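PDB 4O5P: DUF2235 domain-containing protein from Pseudomonas aeruginosa, which is a type VI secretion effector of the Tle1 family, a phospholipase that probably hydrolyses membrane phospholipids with an alpha/beta-hydrolase catalytic domain. Local coordinates for residues T121-I126 with E143-W148; F280-A285 with C331-S336; V335-Q340 with E372-G377; V709-A714 with I759-V764; V716-K721 with I750-P755. One frame throughout, in Å; residues are numbered along the deposited sequence.

Contact 1 (T121-I126 with E143-W148); sequences TVFPDI and ENRINW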
# COMPACT_ATOMS: atom_id res chain seq x y z
N THR A 121 -1.17 -1.34 -11.80
CA THR A 121 -0.26 -1.63 -12.89
C THR A 121 -0.55 -3.00 -13.46
O THR A 121 -1.13 -3.86 -12.79
CB THR A 121 1.22 -1.55 -12.45
OG1 THR A 121 1.55 -2.70 -11.67
CG2 THR A 121 1.46 -0.28 -11.64
N VAL A 122 -0.17 -3.19 -14.72
CA VAL A 122 -0.45 -4.44 -15.42
C VAL A 122 0.24 -5.66 -14.78
O VAL A 122 1.42 -5.60 -14.37
CB VAL A 122 -0.06 -4.28 -16.91
CG1 VAL A 122 0.03 -5.62 -17.59
CG2 VAL A 122 -1.08 -3.37 -17.63
N PHE A 123 -0.51 -6.76 -14.67
CA PHE A 123 -0.01 -8.01 -14.11
C PHE A 123 -0.59 -9.16 -14.93
O PHE A 123 -1.71 -9.61 -14.66
CB PHE A 123 -0.44 -8.16 -12.65
CG PHE A 123 0.36 -9.19 -11.88
CD1 PHE A 123 1.41 -9.88 -12.47
CD2 PHE A 123 0.04 -9.48 -10.55
CE1 PHE A 123 2.14 -10.82 -11.76
CE2 PHE A 123 0.77 -10.43 -9.84
CZ PHE A 123 1.82 -11.11 -10.45
N PRO A 124 0.16 -9.63 -15.94
CA PRO A 124 -0.33 -10.66 -16.87
C PRO A 124 -0.70 -11.95 -16.15
O PRO A 124 -1.69 -12.57 -16.53
CB PRO A 124 0.87 -10.89 -17.79
CG PRO A 124 1.65 -9.59 -17.74
CD PRO A 124 1.49 -9.11 -16.32
N ASP A 125 0.05 -12.31 -15.11
CA ASP A 125 -0.16 -13.56 -14.38
C ASP A 125 -1.54 -13.69 -13.75
O ASP A 125 -2.01 -14.80 -13.47
CB ASP A 125 0.92 -13.74 -13.29
CG ASP A 125 2.32 -13.87 -13.86
OD1 ASP A 125 2.59 -13.26 -14.92
OD2 ASP A 125 3.15 -14.58 -13.25
N ILE A 126 -2.19 -12.55 -13.50
CA ILE A 126 -3.55 -12.53 -12.96
C ILE A 126 -4.53 -11.92 -13.97
O ILE A 126 -5.65 -11.54 -13.63
CB ILE A 126 -3.61 -11.77 -11.62
CG1 ILE A 126 -3.13 -10.32 -11.80
CG2 ILE A 126 -2.79 -12.51 -10.54
CD1 ILE A 126 -3.61 -9.39 -10.70
N GLU A 143 -6.57 -8.64 -3.78
CA GLU A 143 -6.84 -10.06 -3.48
C GLU A 143 -6.15 -11.02 -4.43
O GLU A 143 -5.58 -12.04 -4.01
CB GLU A 143 -8.36 -10.33 -3.45
CG GLU A 143 -8.72 -11.81 -3.40
CD GLU A 143 -10.21 -12.06 -3.40
OE1 GLU A 143 -10.91 -11.59 -4.33
OE2 GLU A 143 -10.71 -12.73 -2.47
N ASN A 144 -6.20 -10.71 -5.73
CA ASN A 144 -5.55 -11.55 -6.73
C ASN A 144 -4.03 -11.59 -6.57
O ASN A 144 -3.40 -12.61 -6.85
CB ASN A 144 -5.88 -11.06 -8.14
CG ASN A 144 -7.34 -11.23 -8.50
OD1 ASN A 144 -8.06 -12.04 -7.90
ND2 ASN A 144 -7.79 -10.47 -9.49
N ARG A 145 -3.46 -10.47 -6.13
CA ARG A 145 -2.01 -10.43 -5.85
C ARG A 145 -1.61 -11.29 -4.63
O ARG A 145 -0.60 -12.01 -4.66
CB ARG A 145 -1.55 -8.97 -5.69
CG ARG A 145 -1.54 -8.24 -7.03
CD ARG A 145 -1.29 -6.73 -6.87
NE ARG A 145 -1.10 -6.09 -8.17
CZ ARG A 145 -2.07 -5.94 -9.08
NH1 ARG A 145 -3.30 -6.40 -8.84
NH2 ARG A 145 -1.80 -5.33 -10.22
N ILE A 146 -2.40 -11.21 -3.57
CA ILE A 146 -2.21 -12.08 -2.41
C ILE A 146 -2.29 -13.56 -2.82
O ILE A 146 -1.43 -14.37 -2.48
CB ILE A 146 -3.26 -11.78 -1.31
CG1 ILE A 146 -3.10 -10.34 -0.81
CG2 ILE A 146 -3.09 -12.71 -0.12
CD1 ILE A 146 -4.35 -9.78 -0.19
N ASN A 147 -3.31 -13.90 -3.59
CA ASN A 147 -3.49 -15.30 -3.99
C ASN A 147 -2.41 -15.82 -4.94
O ASN A 147 -1.99 -16.98 -4.84
CB ASN A 147 -4.92 -15.54 -4.51
CG ASN A 147 -5.95 -15.53 -3.38
OD1 ASN A 147 -5.64 -15.92 -2.26
ND2 ASN A 147 -7.17 -15.05 -3.66
N TRP A 148 -1.97 -14.95 -5.85
CA TRP A 148 -0.80 -15.22 -6.69
C TRP A 148 0.38 -15.55 -5.78
O TRP A 148 1.09 -16.53 -6.01
CB TRP A 148 -0.45 -13.97 -7.51
CG TRP A 148 0.71 -14.18 -8.46
CD1 TRP A 148 0.65 -14.71 -9.71
CD2 TRP A 148 2.08 -13.84 -8.23
NE1 TRP A 148 1.90 -14.73 -10.28
CE2 TRP A 148 2.80 -14.20 -9.39
CE3 TRP A 148 2.79 -13.28 -7.16
CZ2 TRP A 148 4.18 -14.02 -9.51
CZ3 TRP A 148 4.16 -13.10 -7.28
CH2 TRP A 148 4.84 -13.47 -8.44
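An edge-to-face aromatic pair, Phe-123 with Trp-148, forms the centre of this loop-on-helix contact, in which the chain following strand 111-116 folds back against helix 139-162. The phenyl ring brings its CZ over the middle of the indole, 3.4 Å from Trp-148 CE2, and the two planes stand 65° apart. Trp-148 has CG anti to its own backbone N (chi1 -177°), which carries the indole off the helix toward the loop. Its rim is held as well: Trp-148 NE1 donates a hydrogen bond of 3.2 Å to Asp-125 OD2, arriving on the anti side of the carboxylate and bent at the hydrogen (145°). Face and N-H are thus engaged by two residues of one short turn, which should limit the rotation of the indole.

Further along, Arg-145 runs past Phe-123 in the opposite direction, with Phe-123 CD2 over one guanidinium face, set toward its rim. Thr-121 O lies 3.0 Å from Arg-145 NH2 near the guanidinium plane, but the angle is too poor for a hydrogen bond. The polar grip on the guanidinium comes instead from Glu-128, in a salt bridge, and from the carbonyls of Gly-141 and Pro-117. Ile-126 crosses Arg-145 at about a right angle, its CD1 3.5 Å from Arg-145 NH1, and also meets Asn-144 CB. Around the contact, Trp-148 also touches Tyr-114 and Cys-116 of strand 111-116, while helix 168-178 contributes Val-171 and Val-175, and Arg-145 reaches Glu-242 of helix 238-254.

Contact 2 (F280-A285 with C331-S336); sequences FDTVAA and CVHLVS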
# COMPACT_ATOMS: atom_id res chain seq x y z
N PHE A 280 6.77 -1.30 4.46
CA PHE A 280 6.95 0.14 4.33
C PHE A 280 5.56 0.76 4.26
O PHE A 280 4.83 0.50 3.29
CB PHE A 280 7.67 0.48 3.02
CG PHE A 280 9.08 -0.06 2.91
CD1 PHE A 280 10.16 0.73 3.31
CD2 PHE A 280 9.33 -1.30 2.36
CE1 PHE A 280 11.46 0.28 3.19
CE2 PHE A 280 10.64 -1.77 2.23
CZ PHE A 280 11.71 -0.98 2.65
N ASP A 281 5.18 1.52 5.29
CA ASP A 281 4.00 2.42 5.25
C ASP A 281 2.75 1.76 4.69
O ASP A 281 2.33 2.10 3.59
CB ASP A 281 4.32 3.67 4.42
CG ASP A 281 3.56 4.89 4.88
OD1 ASP A 281 3.57 5.17 6.09
OD2 ASP A 281 2.95 5.59 4.04
N THR A 282 2.18 0.82 5.45
CA THR A 282 1.01 0.06 5.01
C THR A 282 -0.20 0.94 4.70
O THR A 282 -0.62 1.73 5.55
CB THR A 282 0.55 -0.90 6.11
OG1 THR A 282 1.63 -1.76 6.47
CG2 THR A 282 -0.64 -1.74 5.64
N VAL A 283 -0.77 0.78 3.50
CA VAL A 283 -2.01 1.46 3.14
C VAL A 283 -2.98 0.44 2.58
O VAL A 283 -2.68 -0.22 1.60
CB VAL A 283 -1.78 2.55 2.08
CG1 VAL A 283 -3.13 3.10 1.58
CG2 VAL A 283 -0.90 3.67 2.64
N ALA A 284 -4.15 0.30 3.21
CA ALA A 284 -5.05 -0.81 2.88
C ALA A 284 -6.32 -0.31 2.23
O ALA A 284 -7.29 -1.06 2.06
CB ALA A 284 -5.38 -1.61 4.14
N ALA A 285 -6.29 0.96 1.84
CA ALA A 285 -7.50 1.68 1.43
C ALA A 285 -7.92 1.32 0.03
O ALA A 285 -7.07 1.11 -0.84
CB ALA A 285 -7.28 3.21 1.52
N CYS A 331 8.80 -8.91 12.50
CA CYS A 331 8.20 -7.93 11.60
C CYS A 331 8.72 -6.53 11.87
O CYS A 331 8.72 -6.06 13.01
CB CYS A 331 6.67 -7.95 11.71
SG CYS A 331 5.85 -6.72 10.63
N VAL A 332 9.18 -5.86 10.81
CA VAL A 332 9.64 -4.48 10.91
C VAL A 332 8.76 -3.59 10.02
O VAL A 332 8.63 -3.86 8.83
CB VAL A 332 11.10 -4.35 10.43
CG1 VAL A 332 11.48 -2.87 10.32
CG2 VAL A 332 12.07 -5.12 11.38
N HIS A 333 8.15 -2.55 10.58
CA HIS A 333 7.30 -1.65 9.80
C HIS A 333 7.82 -0.22 9.88
O HIS A 333 7.82 0.39 10.93
CB HIS A 333 5.88 -1.67 10.37
CG HIS A 333 4.86 -0.98 9.51
ND1 HIS A 333 3.67 -0.49 10.01
CD2 HIS A 333 4.82 -0.74 8.17
CE1 HIS A 333 2.95 0.01 9.03
NE2 HIS A 333 3.62 -0.12 7.90
N LEU A 334 8.25 0.32 8.75
CA LEU A 334 8.75 1.66 8.65
C LEU A 334 7.62 2.50 8.10
O LEU A 334 7.07 2.18 7.04
CB LEU A 334 9.94 1.68 7.68
CG LEU A 334 11.06 0.69 8.02
CD1 LEU A 334 12.23 0.87 7.09
CD2 LEU A 334 11.51 0.82 9.50
N VAL A 335 7.26 3.58 8.82
CA VAL A 335 6.11 4.41 8.45
C VAL A 335 6.47 5.88 8.19
O VAL A 335 7.42 6.40 8.77
CB VAL A 335 4.98 4.32 9.51
CG1 VAL A 335 4.69 2.84 9.87
CG2 VAL A 335 5.35 5.07 10.77
N SER A 336 5.71 6.53 7.31
CA SER A 336 5.88 7.95 6.98
C SER A 336 5.23 8.85 8.03
O SER A 336 4.08 8.61 8.41
CB SER A 336 5.25 8.22 5.61
OG SER A 336 4.95 9.59 5.40
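Strand 270-280 ends beside strand 331-336 with one parallel bridge, Phe-280 to Leu-334, after which the chain turns away through Asp-281, whose backbone N donates to Leu-334 O at 2.7 Å. Asp-281 has positive phi (47°), and this sharp turn brings both its carboxylate and the next peptide N-H to bear on the neighbouring strand. Asp-281 OD1 takes the N-H of Ser-336 at 2.8 Å; the bond is almost straight (175°), although the donor comes from well above the carboxylate plane. One residue on, Thr-282 N donates to His-333 NE2 at 3.0 Å, with the donor lying in the imidazole plane. The ring reaches back to it because His-333 CG is anti to its backbone N (chi1 -169°). Val-335 CG1 rests on one face of that imidazole, toward its rim. Phe-280 and Leu-334 point the same way, side by side, with Phe-280 CE1 4.0 Å from Leu-334 CD1; helix 403-416 packs over them through Met-410, Ala-406 and His-409.

NE2 of His-333 acts as acceptor for Thr-282 N, and its ND1 is hydrogen-bonded to Glu-372, so both ring nitrogens are engaged, which should limit rotation of the ring. Asp-281 OD2 is hydrogen-bonded to His-379 ND1 and forms a salt bridge with Arg-685. With Ser-237 on a probable nucleophile elbow, this geometry is consistent with a Ser-His-Asp triad of the alpha/beta-hydrolase type. The Ser-336 N-H, by gripping OD1, would then help to position the acid member.

Contact 3 (V335-Q340 with E372-G377); sequences VSCHEQ and EYAYPG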
# COMPACT_ATOMS: atom_id res chain seq x y z
N VAL A 335 7.26 3.58 8.82
CA VAL A 335 6.11 4.41 8.45
C VAL A 335 6.47 5.88 8.19
O VAL A 335 7.42 6.40 8.77
CB VAL A 335 4.98 4.32 9.51
CG1 VAL A 335 4.69 2.84 9.87
CG2 VAL A 335 5.35 5.07 10.77
N SER A 336 5.71 6.53 7.31
CA SER A 336 5.88 7.95 6.98
C SER A 336 5.23 8.85 8.03
O SER A 336 4.08 8.61 8.41
CB SER A 336 5.25 8.22 5.61
OG SER A 336 4.95 9.59 5.40
N CYS A 337 5.94 9.87 8.51
CA CYS A 337 5.37 10.83 9.45
C CYS A 337 4.61 11.98 8.77
O CYS A 337 3.75 12.62 9.38
CB CYS A 337 6.48 11.46 10.30
SG CYS A 337 7.23 10.31 11.43
N HIS A 338 4.96 12.25 7.52
CA HIS A 338 4.49 13.47 6.84
C HIS A 338 3.43 13.24 5.76
O HIS A 338 2.91 14.22 5.20
CB HIS A 338 5.68 14.26 6.29
CG HIS A 338 6.68 14.60 7.34
ND1 HIS A 338 7.99 14.18 7.29
CD2 HIS A 338 6.53 15.25 8.52
CE1 HIS A 338 8.61 14.58 8.39
NE2 HIS A 338 7.75 15.22 9.15
N GLU A 339 3.08 11.98 5.48
CA GLU A 339 1.97 11.70 4.54
C GLU A 339 0.64 12.16 5.14
O GLU A 339 0.42 12.01 6.34
CB GLU A 339 1.90 10.20 4.22
CG GLU A 339 0.75 9.79 3.28
CD GLU A 339 0.77 10.50 1.93
OE1 GLU A 339 1.83 10.53 1.27
OE2 GLU A 339 -0.28 11.04 1.52
N GLN A 340 -0.25 12.73 4.31
CA GLN A 340 -1.49 13.33 4.78
C GLN A 340 -2.69 13.09 3.84
O GLN A 340 -3.81 13.51 4.15
CB GLN A 340 -1.33 14.86 4.97
CG GLN A 340 -0.50 15.32 6.17
CD GLN A 340 -0.43 16.84 6.26
OE1 GLN A 340 0.30 17.48 5.49
NE2 GLN A 340 -1.20 17.42 7.17
N GLU A 372 8.00 -0.89 15.02
CA GLU A 372 7.47 0.12 14.10
C GLU A 372 8.32 1.39 14.24
O GLU A 372 8.45 1.94 15.34
CB GLU A 372 5.98 0.38 14.41
CG GLU A 372 5.23 1.40 13.52
CD GLU A 372 3.71 1.20 13.57
OE1 GLU A 372 3.05 1.69 14.51
OE2 GLU A 372 3.16 0.54 12.67
N TYR A 373 8.93 1.84 13.15
CA TYR A 373 9.82 3.01 13.18
C TYR A 373 9.22 4.18 12.42
O TYR A 373 8.74 4.01 11.29
CB TYR A 373 11.17 2.67 12.57
CG TYR A 373 12.05 1.82 13.45
CD1 TYR A 373 12.72 2.36 14.54
CD2 TYR A 373 12.23 0.47 13.17
CE1 TYR A 373 13.55 1.57 15.35
CE2 TYR A 373 13.05 -0.32 13.95
CZ TYR A 373 13.69 0.24 15.05
OH TYR A 373 14.51 -0.56 15.82
N ALA A 374 9.25 5.36 13.04
CA ALA A 374 8.78 6.59 12.40
C ALA A 374 9.90 7.18 11.54
O ALA A 374 11.03 7.34 12.02
CB ALA A 374 8.34 7.60 13.43
N TYR A 375 9.58 7.50 10.28
CA TYR A 375 10.51 8.03 9.27
C TYR A 375 10.00 9.35 8.65
O TYR A 375 8.80 9.56 8.52
CB TYR A 375 10.75 7.00 8.14
CG TYR A 375 11.95 6.10 8.39
CD1 TYR A 375 11.87 5.04 9.29
CD2 TYR A 375 13.15 6.32 7.73
CE1 TYR A 375 12.99 4.22 9.53
CE2 TYR A 375 14.26 5.52 7.98
CZ TYR A 375 14.16 4.47 8.87
OH TYR A 375 15.27 3.68 9.10
N PRO A 376 10.92 10.23 8.23
CA PRO A 376 10.54 11.51 7.64
C PRO A 376 10.16 11.32 6.19
O PRO A 376 10.57 10.33 5.58
CB PRO A 376 11.84 12.32 7.73
CG PRO A 376 12.89 11.30 7.56
CD PRO A 376 12.39 10.08 8.32
N GLY A 377 9.38 12.26 5.64
CA GLY A 377 8.96 12.21 4.26
C GLY A 377 7.54 11.73 4.08
O GLY A 377 6.86 11.36 5.03
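The imidazole of His-338 meets Gly-377 at its edge and has Cys-337 CB over the centre of one face. Gly-377 N lies close to the ring plane and donates to His-338 ND1 at 2.9 Å (161°), while Pro-376 CA approaches the ring obliquely. A chi1 of -56° swings the His-338 ring toward the 372-377 segment, and the rotation about CB-CG presents ND1; NE2 is hydrogen-bonded to Glu-476. The Tyr-375 ring has Tyr-373 O at its edge, and its hydroxyl bonds His-409.

Alongside, the backbones pair as parallel strands. Val-335 N donates to Tyr-373 O, Val-335 O accepts from Tyr-375 N, and Cys-337 N continues the ladder to Tyr-375 O, each at 2.9 Å. Cys-337 SG packs on Ala-374 CB at 3.5 Å. Val-335 CG1 lies 3.9 Å from Glu-372 OE2, in a carboxylate held by Ser-348 through OE1 and by His-333 through OE2.

At the strand ends, Gly-377 O gathers two donors: Ser-336 OG, at 2.6 Å, and His-338 N, at 3.3 Å. Ser-336 OG also accepts from Glu-339 N, an ST motif, and so links the turn to the 372-377 segment. The 335-340 segment thus satisfies Gly-377 on both sides of its CA, His-338 ND1 taking the N-H and the two donors the carbonyl, which probably helps to hold the chain just before His-379, the probable catalytic histidine.

Contact 4 (V709-A714 with I759-V764); sequences VGVMLA and IALPMV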
# COMPACT_ATOMS: atom_id res chain seq x y z
N VAL A 709 -29.33 3.45 2.80
CA VAL A 709 -29.93 3.35 1.47
C VAL A 709 -30.70 2.03 1.32
O VAL A 709 -30.12 0.94 1.40
CB VAL A 709 -28.87 3.54 0.35
CG1 VAL A 709 -29.47 3.29 -1.01
CG2 VAL A 709 -28.28 4.94 0.42
N GLY A 710 -32.01 2.14 1.11
CA GLY A 710 -32.88 0.98 1.14
C GLY A 710 -32.89 0.11 -0.11
O GLY A 710 -33.85 -0.65 -0.34
N VAL A 711 -31.85 0.22 -0.91
CA VAL A 711 -31.70 -0.64 -2.08
C VAL A 711 -30.23 -0.95 -2.34
O VAL A 711 -29.36 -0.14 -2.01
CB VAL A 711 -32.33 0.01 -3.34
CG1 VAL A 711 -31.43 1.13 -3.87
CG2 VAL A 711 -32.54 -1.02 -4.41
N MSE A 712 -29.94 -2.12 -2.91
CA MSE A 712 -28.59 -2.42 -3.38
C MSE A 712 -28.40 -1.84 -4.78
O MSE A 712 -29.30 -1.90 -5.62
CB MSE A 712 -28.32 -3.93 -3.42
CG MSE A 712 -28.23 -4.61 -2.06
SE MSE A 712 -26.65 -4.17 -0.99
CE MSE A 712 -25.28 -4.85 -2.21
N LEU A 713 -27.22 -1.27 -5.03
CA LEU A 713 -26.93 -0.70 -6.34
C LEU A 713 -25.42 -0.66 -6.56
O LEU A 713 -24.65 -0.45 -5.61
CB LEU A 713 -27.52 0.71 -6.45
CG LEU A 713 -28.03 1.17 -7.83
CD1 LEU A 713 -29.23 0.35 -8.24
CD2 LEU A 713 -28.41 2.65 -7.84
N ALA A 714 -24.99 -0.86 -7.80
CA ALA A 714 -23.56 -0.92 -8.12
C ALA A 714 -22.87 0.41 -7.82
O ALA A 714 -21.73 0.43 -7.36
CB ALA A 714 -23.33 -1.34 -9.58
N ILE A 759 -32.66 9.65 -10.35
CA ILE A 759 -33.82 9.37 -9.49
C ILE A 759 -33.44 9.16 -8.03
O ILE A 759 -32.41 8.54 -7.73
CB ILE A 759 -34.64 8.17 -10.05
CG1 ILE A 759 -35.31 8.55 -11.38
CG2 ILE A 759 -35.71 7.72 -9.08
CD1 ILE A 759 -35.86 7.36 -12.17
N ALA A 760 -34.25 9.68 -7.11
CA ALA A 760 -33.98 9.56 -5.68
C ALA A 760 -34.16 8.12 -5.17
O ALA A 760 -35.14 7.45 -5.49
CB ALA A 760 -34.88 10.53 -4.90
N LEU A 761 -33.21 7.66 -4.35
CA LEU A 761 -33.29 6.34 -3.75
C LEU A 761 -33.93 6.41 -2.36
O LEU A 761 -33.74 7.37 -1.61
CB LEU A 761 -31.89 5.70 -3.67
CG LEU A 761 -31.26 5.35 -5.02
CD1 LEU A 761 -29.82 4.89 -4.83
CD2 LEU A 761 -32.06 4.29 -5.74
N PRO A 762 -34.69 5.36 -2.00
CA PRO A 762 -35.31 5.28 -0.67
C PRO A 762 -34.27 5.29 0.47
O PRO A 762 -33.27 4.56 0.40
CB PRO A 762 -36.01 3.91 -0.70
CG PRO A 762 -35.26 3.13 -1.75
CD PRO A 762 -34.89 4.14 -2.79
N MSE A 763 -34.51 6.12 1.48
CA MSE A 763 -33.66 6.17 2.66
C MSE A 763 -34.44 5.59 3.83
O MSE A 763 -35.67 5.68 3.87
CB MSE A 763 -33.30 7.61 3.03
CG MSE A 763 -32.66 8.43 1.92
SE MSE A 763 -30.94 7.72 1.38
CE MSE A 763 -30.07 7.64 3.12
N VAL A 764 -33.73 5.01 4.78
CA VAL A 764 -34.34 4.54 6.00
C VAL A 764 -33.58 5.26 7.10
O VAL A 764 -32.48 5.75 6.86
CB VAL A 764 -34.18 3.02 6.13
CG1 VAL A 764 -34.96 2.49 7.32
CG2 VAL A 764 -34.64 2.33 4.84
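Leu-761 packs its two methyls among three side chains of the 709-714 segment, and this buried side is the close-fitting half of the contact. Leu-761 CD2 meets Val-711 CG1 at 3.7 Å, with the two side chains crossing at about a right angle. The other methyl, Leu-761 CD1, is 4.0 Å from Leu-713 CD2 and also approaches Val-709 CG1. Val-711 directs CG1 at the leucine by placing it between its own backbone N and carbonyl carbon (chi1 75°). Leu-795 and Ala-798 of helix 795-798 back Val-711.

Between the two halves stands a single backbone bridge joining two irregular loops of the C-terminal region, one leading into strand 715-723 and the other following strand 749-753. Its hydrogen bond, Gly-710 N to Pro-762 O, is 2.8 Å long and nearly straight at the hydrogen (172°), with the donor tilted from the carbonyl plane.

Toward solvent the fit is looser. Val-764, an exposed residue, brings CG2 no nearer than 4.3 Å to Gly-710 CA, and Pro-762 CG lies 4.2 Å from Gly-710 C. Selenomethionine Met-763 is the exception here: it starts away from the loop, but its chain bends twice and returns its SE to the buried Val-709, 4.0 Å from Val-709 CG2.

Contact 5 (V716-K721 with I750-P755); sequences VGLSVK and ISAFDP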
# COMPACT_ATOMS: atom_id res chain seq x y z
N VAL A 716 -23.79 4.53 -6.28
CA VAL A 716 -24.75 5.36 -5.57
C VAL A 716 -24.30 6.82 -5.46
O VAL A 716 -23.25 7.12 -4.87
CB VAL A 716 -25.01 4.82 -4.15
CG1 VAL A 716 -25.85 5.81 -3.34
CG2 VAL A 716 -25.70 3.48 -4.20
N GLY A 717 -25.10 7.73 -6.01
CA GLY A 717 -24.87 9.16 -5.82
C GLY A 717 -25.29 9.62 -4.43
O GLY A 717 -26.31 9.18 -3.89
N LEU A 718 -24.49 10.49 -3.83
CA LEU A 718 -24.76 11.01 -2.50
C LEU A 718 -24.65 12.52 -2.48
O LEU A 718 -23.74 13.10 -3.08
CB LEU A 718 -23.77 10.46 -1.47
CG LEU A 718 -23.95 9.02 -0.99
CD1 LEU A 718 -23.11 8.74 0.25
CD2 LEU A 718 -25.41 8.76 -0.72
N SER A 719 -25.60 13.12 -1.78
CA SER A 719 -25.49 14.51 -1.33
C SER A 719 -25.51 14.51 0.20
O SER A 719 -26.45 14.00 0.82
CB SER A 719 -26.64 15.36 -1.88
OG SER A 719 -26.59 16.66 -1.31
N VAL A 720 -24.46 15.06 0.81
CA VAL A 720 -24.28 15.03 2.26
C VAL A 720 -24.29 16.45 2.82
O VAL A 720 -23.51 17.30 2.40
CB VAL A 720 -22.92 14.40 2.66
CG1 VAL A 720 -22.75 14.43 4.15
CG2 VAL A 720 -22.81 12.97 2.14
N LYS A 721 -25.19 16.71 3.77
CA LYS A 721 -25.21 18.01 4.44
C LYS A 721 -24.60 17.85 5.83
O LYS A 721 -25.02 17.00 6.62
CB LYS A 721 -26.63 18.60 4.50
CG LYS A 721 -27.37 18.59 3.15
CD LYS A 721 -28.75 19.25 3.25
CE LYS A 721 -28.66 20.77 3.08
NZ LYS A 721 -28.23 21.15 1.68
N ILE A 750 -27.83 12.73 4.81
CA ILE A 750 -27.48 12.09 3.56
C ILE A 750 -28.70 11.80 2.69
O ILE A 750 -29.73 11.29 3.16
CB ILE A 750 -26.71 10.78 3.79
CG1 ILE A 750 -25.58 11.01 4.81
CG2 ILE A 750 -26.17 10.25 2.47
CD1 ILE A 750 -24.92 9.74 5.36
N SER A 751 -28.58 12.15 1.41
CA SER A 751 -29.60 11.83 0.43
C SER A 751 -28.92 11.05 -0.67
O SER A 751 -27.74 11.28 -0.98
CB SER A 751 -30.25 13.11 -0.12
OG SER A 751 -29.34 13.81 -0.95
N ALA A 752 -29.63 10.10 -1.26
CA ALA A 752 -29.02 9.22 -2.25
C ALA A 752 -29.81 9.21 -3.55
O ALA A 752 -31.04 9.36 -3.54
CB ALA A 752 -28.88 7.80 -1.71
N PHE A 753 -29.11 9.01 -4.66
CA PHE A 753 -29.77 8.90 -5.95
C PHE A 753 -29.04 7.92 -6.86
O PHE A 753 -27.89 7.56 -6.63
CB PHE A 753 -29.87 10.28 -6.61
CG PHE A 753 -28.55 10.98 -6.76
CD1 PHE A 753 -28.05 11.77 -5.73
CD2 PHE A 753 -27.81 10.86 -7.93
CE1 PHE A 753 -26.84 12.41 -5.86
CE2 PHE A 753 -26.60 11.51 -8.07
CZ PHE A 753 -26.11 12.28 -7.04
N ASP A 754 -29.73 7.46 -7.90
CA ASP A 754 -29.10 6.68 -8.95
C ASP A 754 -28.33 7.64 -9.86
O ASP A 754 -28.90 8.62 -10.35
CB ASP A 754 -30.18 5.94 -9.74
CG ASP A 754 -29.66 5.25 -10.96
OD1 ASP A 754 -28.48 4.84 -10.95
OD2 ASP A 754 -30.42 5.09 -11.94
N PRO A 755 -27.03 7.38 -10.09
CA PRO A 755 -26.22 8.26 -10.95
C PRO A 755 -26.67 8.25 -12.41
O PRO A 755 -26.56 9.26 -13.10
CB PRO A 755 -24.82 7.64 -10.85
CG PRO A 755 -24.81 6.88 -9.59
CD PRO A 755 -26.21 6.35 -9.43
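Phe-753 folds its ring flat over Gly-717, on the face of this antiparallel strand pair that also carries Ser-719 and Ser-751. Gly-717 CA makes a CH-pi contact, 3.6 Å from the centroid of the Phe-753 ring and 15° off the normal. The ring gets there because Phe-753 CG lies between its backbone N and carbonyl carbon (chi1 55°), swinging the phenyl across to the partner strand, where it lies directly over the glycine backbone. Pro-755 CG closes in on Gly-717 N from the adjoining turn. Farther along the same face, Ser-719 and Ser-751 stand as a pair, with Ser-751 OG 3.2 Å from Ser-719 CB and giving a weak bond to Ser-719 O.

Leu-718, Val-720, Ile-750 and Ala-752 occupy the other face. Leu-718 and Ile-750 are set at a slant to one another, and Leu-718 CD2 touches Ile-750 CG2 at 3.6 Å. The same methyl, Leu-718 CD2, lies 3.7 Å from Ala-752 CB. Leu-700 of strand 697-702 packs on both Leu-718 and Ile-750.

Two hydrogen-bonded pairs, Gly-717 with Phe-753 and Ser-719 with Ser-751, hold the strands in register through four backbone bonds, two to each pair. Strand 715-723 is the middle of a three-stranded sheet, with strand 596-604 along its other edge. Chemically the two faces differ: an aliphatic layer lines one, whereas the other combines a ring in CH-pi contact with a glycine CA and two hydroxyl groups in a partly exposed setting.

From the N terminus, contact 1 comes first, closing a short loop that returns the chain after strand 111-116 to helix 139-162. Contact 2 closes a longer loop, joining the end of strand 270-280 to strand 331-336, and contact 3 begins on that same strand, sharing Val-335 and Ser-336 and closing the next loop onto strand 370-375. Contacts 2 and 3 thus span three neighbouring strands of the central sheet, with Leu-334 packed on Tyr-373 and Tyr-375. Much later, contact 4 closes a loop that encloses the shorter one of contact 5; the two meet where Leu-761 N bonds Ala-752 O, tying loops to the edge of the small C-terminal sheet. Centres of contacts 3 and 4 lie about 40 Å apart.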